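PDB 6VZZ: BamaA.19900.a, which binds glucose and, as a glucokinase of the actin-like ATPase clan, probably phosphorylates it to glucose 6-phosphate. Local coordinates for residues Gly34-Thr46 against Asn379-Gly391. Numbering follows the deposited sequence.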
loop_
_atom_site.group_PDB
_atom_site.type_symbol
_atom_site.label_atom_id
_atom_site.label_comp_id
_atom_site.label_asym_id
_atom_site.label_seq_id
_atom_site.Cartn_x
_atom_site.Cartn_y
_atom_site.Cartn_z
ATOM N N GLY A 34 -17.130 22.374 -34.677
ATOM C CA GLY A 34 -16.363 23.314 -33.893
ATOM C C GLY A 34 -14.975 22.770 -33.601
ATOM O O GLY A 34 -14.552 21.731 -34.109
ATOM N N LEU A 35 -14.262 23.505 -32.755
ATOM C CA LEU A 35 -12.912 23.138 -32.336
ATOM C C LEU A 35 -12.952 22.837 -30.842
ATOM O O LEU A 35 -12.888 23.751 -30.014
ATOM C CB LEU A 35 -11.921 24.248 -32.648
ATOM C CG LEU A 35 -10.503 24.033 -32.117
ATOM C CD1 LEU A 35 -9.809 22.840 -32.797
ATOM C CD2 LEU A 35 -9.702 25.310 -32.276
ATOM N N LYS A 36 -13.069 21.564 -30.499
ATOM C CA LYS A 36 -13.053 21.122 -29.112
ATOM C C LYS A 36 -11.682 20.507 -28.859
ATOM O O LYS A 36 -11.339 19.488 -29.466
ATOM C CB LYS A 36 -14.192 20.135 -28.835
ATOM N N TYR A 37 -10.892 21.139 -27.986
ATOM C CA TYR A 37 -9.569 20.648 -27.619
ATOM C C TYR A 37 -9.378 20.722 -26.112
ATOM O O TYR A 37 -10.121 21.404 -25.398
ATOM C CB TYR A 37 -8.451 21.426 -28.315
ATOM C CG TYR A 37 -8.244 22.835 -27.833
ATOM C CD1 TYR A 37 -9.004 23.881 -28.344
ATOM C CD2 TYR A 37 -7.263 23.135 -26.890
ATOM C CE1 TYR A 37 -8.807 25.183 -27.921
ATOM C CE2 TYR A 37 -7.059 24.443 -26.452
ATOM C CZ TYR A 37 -7.837 25.461 -26.975
ATOM O OH TYR A 37 -7.656 26.763 -26.567
ATOM N N TYR A 38 -8.363 20.007 -25.632
ATOM C CA TYR A 38 -8.174 19.818 -24.201
ATOM C C TYR A 38 -6.726 20.086 -23.806
ATOM O O TYR A 38 -5.799 19.895 -24.601
ATOM C CB TYR A 38 -8.610 18.410 -23.796
ATOM C CG TYR A 38 -10.057 18.145 -24.136
ATOM C CD1 TYR A 38 -10.429 17.755 -25.419
ATOM C CD2 TYR A 38 -11.058 18.312 -23.184
ATOM C CE1 TYR A 38 -11.754 17.532 -25.746
ATOM C CE2 TYR A 38 -12.390 18.088 -23.502
ATOM C CZ TYR A 38 -12.731 17.698 -24.786
ATOM O OH TYR A 38 -14.048 17.467 -25.111
ATOM N N VAL A 39 -6.546 20.540 -22.562
ATOM C CA VAL A 39 -5.245 20.916 -22.019
ATOM C C VAL A 39 -4.773 19.842 -21.053
ATOM O O VAL A 39 -5.539 19.385 -20.199
ATOM C CB VAL A 39 -5.303 22.281 -21.304
ATOM C CG1 VAL A 39 -3.953 22.600 -20.647
ATOM C CG2 VAL A 39 -5.701 23.373 -22.272
ATOM N N GLY A 40 -3.514 19.449 -21.176
ATOM C CA GLY A 40 -2.897 18.546 -20.217
ATOM C C GLY A 40 -1.592 19.125 -19.717
ATOM O O GLY A 40 -0.827 19.714 -20.484
ATOM N N VAL A 41 -1.342 18.958 -18.418
ATOM C CA VAL A 41 -0.162 19.529 -17.777
ATOM C C VAL A 41 0.508 18.471 -16.914
ATOM O O VAL A 41 -0.164 17.763 -16.154
ATOM C CB VAL A 41 -0.499 20.765 -16.922
ATOM C CG1 VAL A 41 0.786 21.426 -16.419
ATOM C CG2 VAL A 41 -1.316 21.740 -17.723
ATOM N N ASP A 42 1.833 18.377 -17.029
ATOM C CA ASP A 42 2.677 17.516 -16.204
ATOM C C ASP A 42 3.537 18.438 -15.343
ATOM O O ASP A 42 4.534 18.990 -15.817
ATOM C CB ASP A 42 3.529 16.601 -17.082
ATOM C CG ASP A 42 4.557 15.798 -16.286
ATOM O OD1 ASP A 42 4.448 15.713 -15.042
ATOM O OD2 ASP A 42 5.482 15.234 -16.915
ATOM N N ILE A 43 3.147 18.622 -14.086
ATOM C CA ILE A 43 3.895 19.468 -13.161
ATOM C C ILE A 43 4.835 18.559 -12.381
ATOM O O ILE A 43 4.421 17.866 -11.448
ATOM C CB ILE A 43 2.975 20.255 -12.230
ATOM C CG1 ILE A 43 2.058 21.177 -13.031
ATOM C CG2 ILE A 43 3.806 21.054 -11.249
ATOM C CD1 ILE A 43 1.027 21.911 -12.171
ATOM N N GLY A 44 6.112 18.546 -12.777
ATOM C CA GLY A 44 7.115 17.803 -12.043
ATOM C C GLY A 44 7.796 18.656 -10.989
ATOM O O GLY A 44 7.583 19.860 -10.879
ATOM N N GLY A 45 8.639 18.005 -10.192
ATOM C CA GLY A 45 9.350 18.727 -9.152
ATOM C C GLY A 45 10.392 19.687 -9.678
ATOM O O GLY A 45 10.795 20.599 -8.951
ATOM N N THR A 46 10.839 19.500 -10.920
ATOM C CA THR A 46 11.822 20.366 -11.560
ATOM C C THR A 46 11.299 21.027 -12.825
ATOM O O THR A 46 11.609 22.196 -13.073
ATOM C CB THR A 46 13.100 19.566 -11.890
ATOM O OG1 THR A 46 13.746 19.171 -10.675
ATOM C CG2 THR A 46 14.079 20.387 -12.711
ATOM N N ASN A 379 5.614 10.845 -22.783
ATOM C CA ASN A 379 5.194 11.450 -21.525
ATOM C C ASN A 379 3.850 10.833 -21.165
ATOM O O ASN A 379 2.791 11.277 -21.599
ATOM C CB ASN A 379 5.155 12.969 -21.615
ATOM C CG ASN A 379 5.262 13.619 -20.245
ATOM O OD1 ASN A 379 4.842 13.040 -19.247
ATOM N ND2 ASN A 379 5.845 14.807 -20.185
ATOM N N LEU A 380 3.907 9.755 -20.391
ATOM C CA LEU A 380 2.694 9.049 -20.010
ATOM C C LEU A 380 1.807 9.915 -19.131
ATOM O O LEU A 380 0.581 9.765 -19.158
ATOM C CB LEU A 380 3.057 7.740 -19.302
ATOM C CG LEU A 380 3.591 6.612 -20.195
ATOM C CD1 LEU A 380 4.172 5.484 -19.353
ATOM C CD2 LEU A 380 2.498 6.069 -21.096
ATOM N N ASN A 381 2.406 10.820 -18.351
ATOM C CA ASN A 381 1.628 11.742 -17.532
ATOM C C ASN A 381 0.717 12.604 -18.390
ATOM O O ASN A 381 -0.452 12.819 -18.044
ATOM C CB ASN A 381 2.562 12.630 -16.712
ATOM C CG ASN A 381 3.427 11.839 -15.760
ATOM O OD1 ASN A 381 3.387 10.606 -15.748
ATOM N ND2 ASN A 381 4.227 12.539 -14.963
ATOM N N LEU A 382 1.245 13.123 -19.503
ATOM C CA LEU A 382 0.447 13.982 -20.367
ATOM C C LEU A 382 -0.682 13.200 -21.016
ATOM O O LEU A 382 -1.807 13.706 -21.117
ATOM C CB LEU A 382 1.326 14.636 -21.432
ATOM C CG LEU A 382 2.314 15.696 -20.950
ATOM C CD1 LEU A 382 3.160 16.141 -22.110
ATOM C CD2 LEU A 382 1.581 16.877 -20.340
ATOM N N HIS A 383 -0.404 11.968 -21.460
ATOM C CA HIS A 383 -1.468 11.121 -21.989
ATOM C C HIS A 383 -2.556 10.914 -20.946
ATOM O O HIS A 383 -3.749 11.043 -21.245
ATOM C CB HIS A 383 -0.910 9.770 -22.451
ATOM C CG HIS A 383 -0.253 9.809 -23.795
ATOM N ND1 HIS A 383 1.115 9.864 -23.955
ATOM C CD2 HIS A 383 -0.775 9.786 -25.043
ATOM C CE1 HIS A 383 1.408 9.876 -25.243
ATOM N NE2 HIS A 383 0.278 9.833 -25.925
ATOM N N GLY A 384 -2.157 10.600 -19.709
ATOM C CA GLY A 384 -3.129 10.388 -18.650
ATOM C C GLY A 384 -3.939 11.634 -18.357
ATOM O O GLY A 384 -5.171 11.590 -18.285
ATOM N N ALA A 385 -3.256 12.772 -18.210
ATOM C CA ALA A 385 -3.966 14.021 -17.957
ATOM C C ALA A 385 -4.947 14.329 -19.076
ATOM O O ALA A 385 -6.057 14.812 -18.819
ATOM C CB ALA A 385 -2.977 15.170 -17.779
ATOM N N LEU A 386 -4.562 14.051 -20.325
ATOM C CA LEU A 386 -5.459 14.336 -21.439
ATOM C C LEU A 386 -6.626 13.358 -21.484
ATOM O O LEU A 386 -7.709 13.710 -21.955
ATOM C CB LEU A 386 -4.689 14.325 -22.757
ATOM C CG LEU A 386 -3.855 15.577 -23.017
ATOM C CD1 LEU A 386 -2.930 15.383 -24.201
ATOM C CD2 LEU A 386 -4.757 16.778 -23.253
ATOM N N TYR A 387 -6.436 12.139 -20.985
ATOM C CA TYR A 387 -7.562 11.226 -20.854
ATOM C C TYR A 387 -8.576 11.749 -19.839
ATOM O O TYR A 387 -9.784 11.763 -20.106
ATOM C CB TYR A 387 -7.048 9.841 -20.470
ATOM C CG TYR A 387 -8.123 8.870 -20.065
ATOM C CD1 TYR A 387 -8.913 8.239 -21.018
ATOM C CD2 TYR A 387 -8.343 8.572 -18.723
ATOM C CE1 TYR A 387 -9.903 7.346 -20.645
ATOM C CE2 TYR A 387 -9.327 7.681 -18.339
ATOM C CZ TYR A 387 -10.103 7.072 -19.304
ATOM O OH TYR A 387 -11.083 6.190 -18.921
ATOM N N VAL A 388 -8.102 12.214 -18.681
ATOM C CA VAL A 388 -8.997 12.759 -17.663
ATOM C C VAL A 388 -9.669 14.045 -18.142
ATOM O O VAL A 388 -10.862 14.265 -17.895
ATOM C CB VAL A 388 -8.225 12.998 -16.356
ATOM C CG1 VAL A 388 -9.139 13.668 -15.342
ATOM C CG2 VAL A 388 -7.644 11.688 -15.826
ATOM N N ALA A 389 -8.920 14.922 -18.815
ATOM C CA ALA A 389 -9.469 16.215 -19.203
ATOM C C ALA A 389 -10.689 16.081 -20.099
ATOM O O ALA A 389 -11.495 17.016 -20.176
ATOM C CB ALA A 389 -8.406 17.051 -19.911
ATOM N N ARG A 390 -10.841 14.946 -20.778
ATOM C CA ARG A 390 -11.973 14.743 -21.672
ATOM C C ARG A 390 -13.265 14.422 -20.931
ATOM O O ARG A 390 -14.340 14.523 -21.532
ATOM C CB ARG A 390 -11.648 13.638 -22.681
ATOM C CG ARG A 390 -10.574 14.044 -23.679
ATOM C CD ARG A 390 -10.350 12.952 -24.697
ATOM N NE ARG A 390 -9.643 13.420 -25.884
ATOM C CZ ARG A 390 -8.336 13.271 -26.096
ATOM N NH1 ARG A 390 -7.805 13.726 -27.219
ATOM N NH2 ARG A 390 -7.559 12.662 -25.200
ATOM N N GLY A 391 -13.191 14.065 -19.652
ATOM C CA GLY A 391 -14.378 13.806 -18.858
ATOM C C GLY A 391 -14.790 12.348 -18.863
ATOM O O GLY A 391 -15.757 11.967 -18.198
ATOM O OXT GLY A 391 -14.174 11.516 -19.534
#
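Strand 37-43 runs roughly antiparallel to helix 380-389, at 140° between their directions. Gly-40 lies at Leu-386, their CA atoms 5.1 Å apart, and Tyr-38 at Ala-389. The short axes approach to 6.9 Å. This is a helix-on-sheet layer of the actin-like ATPase fold. The C-terminal helix returns to the first strand of the chain, 37-43, the middle one of a five-stranded mixed sheet. Helix 72-90 packs against Val-41 on the other face of that sheet.

Gly-40 has no side chain, and the helix comes close here. The CD2 methyl of Leu-386 rests on the backbone, 3.6 Å from Gly-40 N. Leu-382 CD2 does the same one turn earlier, 3.6 Å from Asp-42 N. Ala-385 CB sits over Gly-40 CA.

Asp-42 meets the N-terminal end of the helix. Its CG stands anti to the backbone N (chi1 173°), which carries the carboxylate to two asparagines. OD1 takes a nearly straight bond from Asn-381 ND2 (3.2 Å, 174°), which arrives from above the carboxylate plane. Asn-381 OD1 bonds Thr-150 OG1, so both ends of this amide are held. The side chain of Asn-381 lies about 7 Å from the bound beta-D-glucopyranose. The N-cap residue Asn-379 adds a weak bond from ND2 to Asp-42 OD2.

At the far end, Arg-390 NH1 bonds Arg-54 O. Its CG makes a CH-pi contact over the Tyr-38 ring, 4.0 Å from the centroid.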